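PDB 6GUP: fusarinine C esterase sidJ from Aspergillus fumigatus, which hydrolyses the ester bonds of the siderophore fusarinine C, releasing fusarinine and iron, but does not cleave triacetylfusarinine C. Local coordinates for residues T30-F41 / L62-L72. Numbering follows the deposited sequence.
Sequences TTTTRKPHSLLF and LQPTEWSLFTL
Lys35 NZ is gripped by the backbone of the turn that precedes strand 67-72: it donates to Thr65 O at 2.7 Å and to Gln63 O at 3.0 Å, with weak bonds to Leu62 O and, at the start of the strand, to Trp67 O. The chain of this buried lysine turns about CB-CG (chi2 -69°) and is extended beyond, bringing NZ among the carbonyls. Two donors of Thr65, N and OG1, also close the turn on Leu62 O. The lysine leading into strand 37-42 thus holds the turn between helix 55-61 and strand 67-72, in a beta-alpha-beta crossover of the alpha/beta-hydrolase sheet whose two strands are parallel neighbours joined through that helix. The ladder starts with His37 N to Glu66 O, then passes through Ser68 N to His37 O, Leu39 N to Ser68 O and Phe70 N to Leu39 O, and is shortest at Phe41 N to Phe70 O, 2.7 Å. On one face of the sheet His37 CB sits 3.4 Å from the centroid of the six-membered ring of Trp67, a CH-pi contact over the ring, while Ser38 O meets the edge of the indole at CZ3. Helix 335-353 packs against this indole through Leu349 and Val353. Further along that face, Leu39 and Leu69 lie side by side, CD2 to CD1. The other face carries Ser38, Ser68 and Phe70 under helix 86-108, whose Lys104 hydrogen-bonds both serine hydroxyls. There the side chains of Leu40 and Phe70 cross at about a right angle, Leu40 CD1 lying 3.7 Å from Phe70 CB. Near the C-terminal end of strand 67-72, a water donates to Phe41 O and accepts from Leu72 N, the latter at 2.9 Å.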
loop_
_atom_site.group_PDB
_atom_site.type_symbol
_atom_site.label_atom_id
_atom_site.label_comp_id
_atom_site.label_asym_id
_atom_site.label_seq_id
_atom_site.Cartn_x
_atom_site.Cartn_y
_atom_site.Cartn_z
ATOM N N THR A 30 -13.546 18.151 1.154
ATOM C CA THR A 30 -13.175 19.412 1.785
ATOM C C THR A 30 -14.332 20.090 2.527
ATOM O O THR A 30 -14.096 21.093 3.206
ATOM C CB THR A 30 -12.635 20.413 0.740
ATOM O OG1 THR A 30 -13.662 20.726 -0.211
ATOM C CG2 THR A 30 -11.431 19.839 0.008
ATOM N N THR A 31 -15.560 19.563 2.427
ATOM C CA THR A 31 -16.737 20.335 2.856
ATOM C C THR A 31 -17.900 19.568 3.513
ATOM O O THR A 31 -17.986 18.338 3.472
ATOM C CB THR A 31 -17.262 21.204 1.681
ATOM O OG1 THR A 31 -18.419 21.950 2.085
ATOM C CG2 THR A 31 -17.593 20.355 0.459
ATOM N N THR A 32 -18.780 20.368 4.117
ATOM C CA THR A 32 -20.024 19.951 4.778
ATOM C C THR A 32 -21.066 19.331 3.838
ATOM O O THR A 32 -21.935 18.581 4.288
ATOM C CB THR A 32 -20.700 21.188 5.425
ATOM O OG1 THR A 32 -19.701 22.094 5.911
ATOM C CG2 THR A 32 -21.621 20.802 6.572
ATOM N N THR A 33 -20.969 19.663 2.548
ATOM C CA THR A 33 -21.997 19.362 1.541
ATOM C C THR A 33 -22.439 17.899 1.512
ATOM O O THR A 33 -21.668 16.993 1.840
ATOM C CB THR A 33 -21.529 19.729 0.111
ATOM O OG1 THR A 33 -20.359 18.977 -0.222
ATOM C CG2 THR A 33 -21.218 21.220 -0.019
ATOM N N ARG A 34 -23.685 17.694 1.096
ATOM C CA ARG A 34 -24.299 16.369 1.054
ATOM C C ARG A 34 -23.714 15.555 -0.106
ATOM O O ARG A 34 -23.558 16.072 -1.214
ATOM C CB ARG A 34 -25.817 16.504 0.908
ATOM C CG ARG A 34 -26.609 15.295 1.372
ATOM C CD ARG A 34 -28.095 15.463 1.088
ATOM N NE ARG A 34 -28.702 14.213 0.630
ATOM C CZ ARG A 34 -29.080 13.196 1.409
ATOM N NH1 ARG A 34 -28.933 13.239 2.735
ATOM N NH2 ARG A 34 -29.616 12.113 0.850
ATOM N N LYS A 35 -23.397 14.288 0.166
ATOM C CA LYS A 35 -22.730 13.395 -0.785
ATOM C C LYS A 35 -23.363 12.005 -0.734
ATOM O O LYS A 35 -22.723 11.050 -0.296
ATOM C CB LYS A 35 -21.239 13.265 -0.446
ATOM C CG LYS A 35 -20.447 14.554 -0.450
ATOM C CD LYS A 35 -20.287 15.129 -1.842
ATOM C CE LYS A 35 -19.334 16.305 -1.795
ATOM N NZ LYS A 35 -19.215 17.031 -3.086
ATOM N N PRO A 36 -24.623 11.875 -1.184
ATOM C CA PRO A 36 -25.267 10.556 -1.188
ATOM C C PRO A 36 -24.643 9.546 -2.168
ATOM O O PRO A 36 -24.785 8.338 -1.966
ATOM C CB PRO A 36 -26.716 10.872 -1.577
ATOM C CG PRO A 36 -26.641 12.152 -2.331
ATOM C CD PRO A 36 -25.497 12.922 -1.743
ATOM N N HIS A 37 -23.953 10.042 -3.198
ATOM C CA HIS A 37 -23.386 9.209 -4.260
ATOM C C HIS A 37 -21.872 9.045 -4.105
ATOM O O HIS A 37 -21.210 9.877 -3.478
ATOM C CB HIS A 37 -23.723 9.824 -5.619
ATOM C CG HIS A 37 -25.158 10.230 -5.754
ATOM N ND1 HIS A 37 -26.196 9.332 -5.639
ATOM C CD2 HIS A 37 -25.729 11.436 -5.985
ATOM C CE1 HIS A 37 -27.345 9.964 -5.794
ATOM N NE2 HIS A 37 -27.090 11.242 -6.007
ATOM N N SER A 38 -21.341 7.971 -4.690
ATOM C CA SER A 38 -19.945 7.563 -4.498
ATOM C C SER A 38 -19.288 7.100 -5.796
ATOM O O SER A 38 -19.869 6.311 -6.540
ATOM C CB SER A 38 -19.879 6.420 -3.485
ATOM O OG SER A 38 -20.452 6.798 -2.248
ATOM N N LEU A 39 -18.076 7.595 -6.052
ATOM C CA LEU A 39 -17.230 7.114 -7.144
ATOM C C LEU A 39 -16.005 6.427 -6.541
ATOM O O LEU A 39 -15.143 7.093 -5.964
ATOM C CB LEU A 39 -16.800 8.281 -8.042
ATOM C CG LEU A 39 -15.915 7.959 -9.254
ATOM C CD1 LEU A 39 -16.634 7.042 -10.230
ATOM C CD2 LEU A 39 -15.481 9.236 -9.955
ATOM N N LEU A 40 -15.942 5.099 -6.663
ATOM C CA LEU A 40 -14.775 4.328 -6.226
ATOM C C LEU A 40 -13.805 4.184 -7.395
ATOM O O LEU A 40 -14.124 3.559 -8.409
ATOM C CB LEU A 40 -15.179 2.949 -5.696
ATOM C CG LEU A 40 -14.051 2.044 -5.167
ATOM C CD1 LEU A 40 -13.234 2.717 -4.071
ATOM C CD2 LEU A 40 -14.626 0.732 -4.661
ATOM N N PHE A 41 -12.620 4.761 -7.223
ATOM C CA PHE A 41 -11.580 4.802 -8.242
ATOM C C PHE A 41 -10.543 3.733 -7.904
ATOM O O PHE A 41 -9.975 3.746 -6.812
ATOM C CB PHE A 41 -10.952 6.197 -8.240
ATOM C CG PHE A 41 -9.864 6.395 -9.256
ATOM C CD1 PHE A 41 -8.540 6.111 -8.938
ATOM C CD2 PHE A 41 -10.153 6.913 -10.515
ATOM C CE1 PHE A 41 -7.529 6.311 -9.863
ATOM C CE2 PHE A 41 -9.145 7.117 -11.445
ATOM C CZ PHE A 41 -7.831 6.820 -11.116
ATOM N N LEU A 62 -15.426 17.536 -8.523
ATOM C CA LEU A 62 -16.538 16.915 -7.783
ATOM C C LEU A 62 -16.928 17.633 -6.473
ATOM O O LEU A 62 -17.877 17.209 -5.809
ATOM C CB LEU A 62 -16.226 15.437 -7.487
ATOM C CG LEU A 62 -16.043 14.490 -8.680
ATOM C CD1 LEU A 62 -15.541 13.136 -8.200
ATOM C CD2 LEU A 62 -17.324 14.328 -9.483
ATOM N N GLN A 63 -16.210 18.699 -6.100
ATOM C CA GLN A 63 -16.543 19.505 -4.904
ATOM C C GLN A 63 -17.985 20.054 -4.867
ATOM O O GLN A 63 -18.683 19.850 -3.871
ATOM C CB GLN A 63 -15.538 20.656 -4.705
ATOM C CG GLN A 63 -14.232 20.242 -4.042
ATOM C CD GLN A 63 -13.220 21.375 -3.949
ATOM O OE1 GLN A 63 -13.566 22.552 -4.072
ATOM N NE2 GLN A 63 -11.960 21.019 -3.726
ATOM N N PRO A 64 -18.436 20.746 -5.940
ATOM C CA PRO A 64 -19.832 21.226 -5.975
ATOM C C PRO A 64 -20.927 20.151 -6.119
ATOM O O PRO A 64 -22.096 20.446 -5.857
ATOM C CB PRO A 64 -19.852 22.159 -7.199
ATOM C CG PRO A 64 -18.715 21.706 -8.044
ATOM C CD PRO A 64 -17.658 21.288 -7.071
ATOM N N THR A 65 -20.560 18.933 -6.518
ATOM C CA THR A 65 -21.527 17.886 -6.866
ATOM C C THR A 65 -21.996 17.095 -5.636
ATOM O O THR A 65 -21.531 17.334 -4.519
ATOM C CB THR A 65 -20.930 16.907 -7.908
ATOM O OG1 THR A 65 -19.860 16.157 -7.318
ATOM C CG2 THR A 65 -20.405 17.660 -9.133
ATOM N N GLU A 66 -22.919 16.159 -5.865
ATOM C CA GLU A 66 -23.373 15.202 -4.843
ATOM C C GLU A 66 -22.576 13.876 -4.845
ATOM O O GLU A 66 -22.997 12.899 -4.218
ATOM C CB GLU A 66 -24.878 14.932 -5.015
ATOM C CG GLU A 66 -25.764 16.075 -4.538
ATOM C CD GLU A 66 -27.227 15.681 -4.430
ATOM O OE1 GLU A 66 -27.763 15.103 -5.398
ATOM O OE2 GLU A 66 -27.839 15.953 -3.375
ATOM N N TRP A 67 -21.431 13.852 -5.535
ATOM C CA TRP A 67 -20.534 12.694 -5.568
ATOM C C TRP A 67 -19.275 12.971 -4.755
ATOM O O TRP A 67 -18.703 14.060 -4.854
ATOM C CB TRP A 67 -20.117 12.392 -7.007
ATOM C CG TRP A 67 -21.248 12.011 -7.895
ATOM C CD1 TRP A 67 -22.088 12.855 -8.562
ATOM C CD2 TRP A 67 -21.665 10.683 -8.225
ATOM N NE1 TRP A 67 -23.007 12.135 -9.284
ATOM C CE2 TRP A 67 -22.773 10.798 -9.094
ATOM C CE3 TRP A 67 -21.213 9.405 -7.868
ATOM C CZ2 TRP A 67 -23.435 9.680 -9.616
ATOM C CZ3 TRP A 67 -21.875 8.292 -8.386
ATOM C CH2 TRP A 67 -22.975 8.441 -9.250
ATOM N N SER A 68 -18.851 11.991 -3.955
ATOM C CA SER A 68 -17.537 12.023 -3.305
ATOM C C SER A 68 -16.655 10.923 -3.896
ATOM O O SER A 68 -17.128 9.817 -4.172
ATOM C CB SER A 68 -17.662 11.870 -1.785
ATOM O OG SER A 68 -17.997 10.547 -1.415
ATOM N N LEU A 69 -15.378 11.243 -4.085
ATOM C CA LEU A 69 -14.414 10.340 -4.710
ATOM C C LEU A 69 -13.732 9.478 -3.650
ATOM O O LEU A 69 -13.297 9.993 -2.622
ATOM C CB LEU A 69 -13.362 11.158 -5.469
ATOM C CG LEU A 69 -12.211 10.427 -6.169
ATOM C CD1 LEU A 69 -12.720 9.530 -7.285
ATOM C CD2 LEU A 69 -11.218 11.440 -6.714
ATOM N N PHE A 70 -13.649 8.172 -3.914
ATOM C CA PHE A 70 -12.886 7.231 -3.090
ATOM C C PHE A 70 -11.771 6.593 -3.908
ATOM O O PHE A 70 -11.943 6.321 -5.096
ATOM C CB PHE A 70 -13.779 6.101 -2.577
ATOM C CG PHE A 70 -14.766 6.519 -1.530
ATOM C CD1 PHE A 70 -15.953 7.145 -1.891
ATOM C CD2 PHE A 70 -14.532 6.254 -0.184
ATOM C CE1 PHE A 70 -16.879 7.519 -0.929
ATOM C CE2 PHE A 70 -15.456 6.622 0.783
ATOM C CZ PHE A 70 -16.629 7.259 0.411
ATOM N N THR A 71 -10.636 6.357 -3.255
ATOM C CA THR A 71 -9.582 5.474 -3.761
ATOM C C THR A 71 -9.326 4.434 -2.677
ATOM O O THR A 71 -9.733 4.639 -1.533
ATOM C CB THR A 71 -8.286 6.244 -4.064
ATOM O OG1 THR A 71 -7.848 6.941 -2.890
ATOM C CG2 THR A 71 -8.507 7.243 -5.188
ATOM N N LEU A 72 -8.670 3.325 -3.020
ATOM C CA LEU A 72 -8.475 2.237 -2.050
ATOM C C LEU A 72 -7.198 1.430 -2.231
ATOM O O LEU A 72 -6.567 1.457 -3.291
ATOM C CB LEU A 72 -9.683 1.286 -2.048
ATOM C CG LEU A 72 -9.747 0.138 -3.068
ATOM C CD1 LEU A 72 -10.982 -0.712 -2.821
ATOM C CD2 LEU A 72 -9.724 0.657 -4.497
HETATM O O HOH W 1 -7.549 3.298 -5.714
#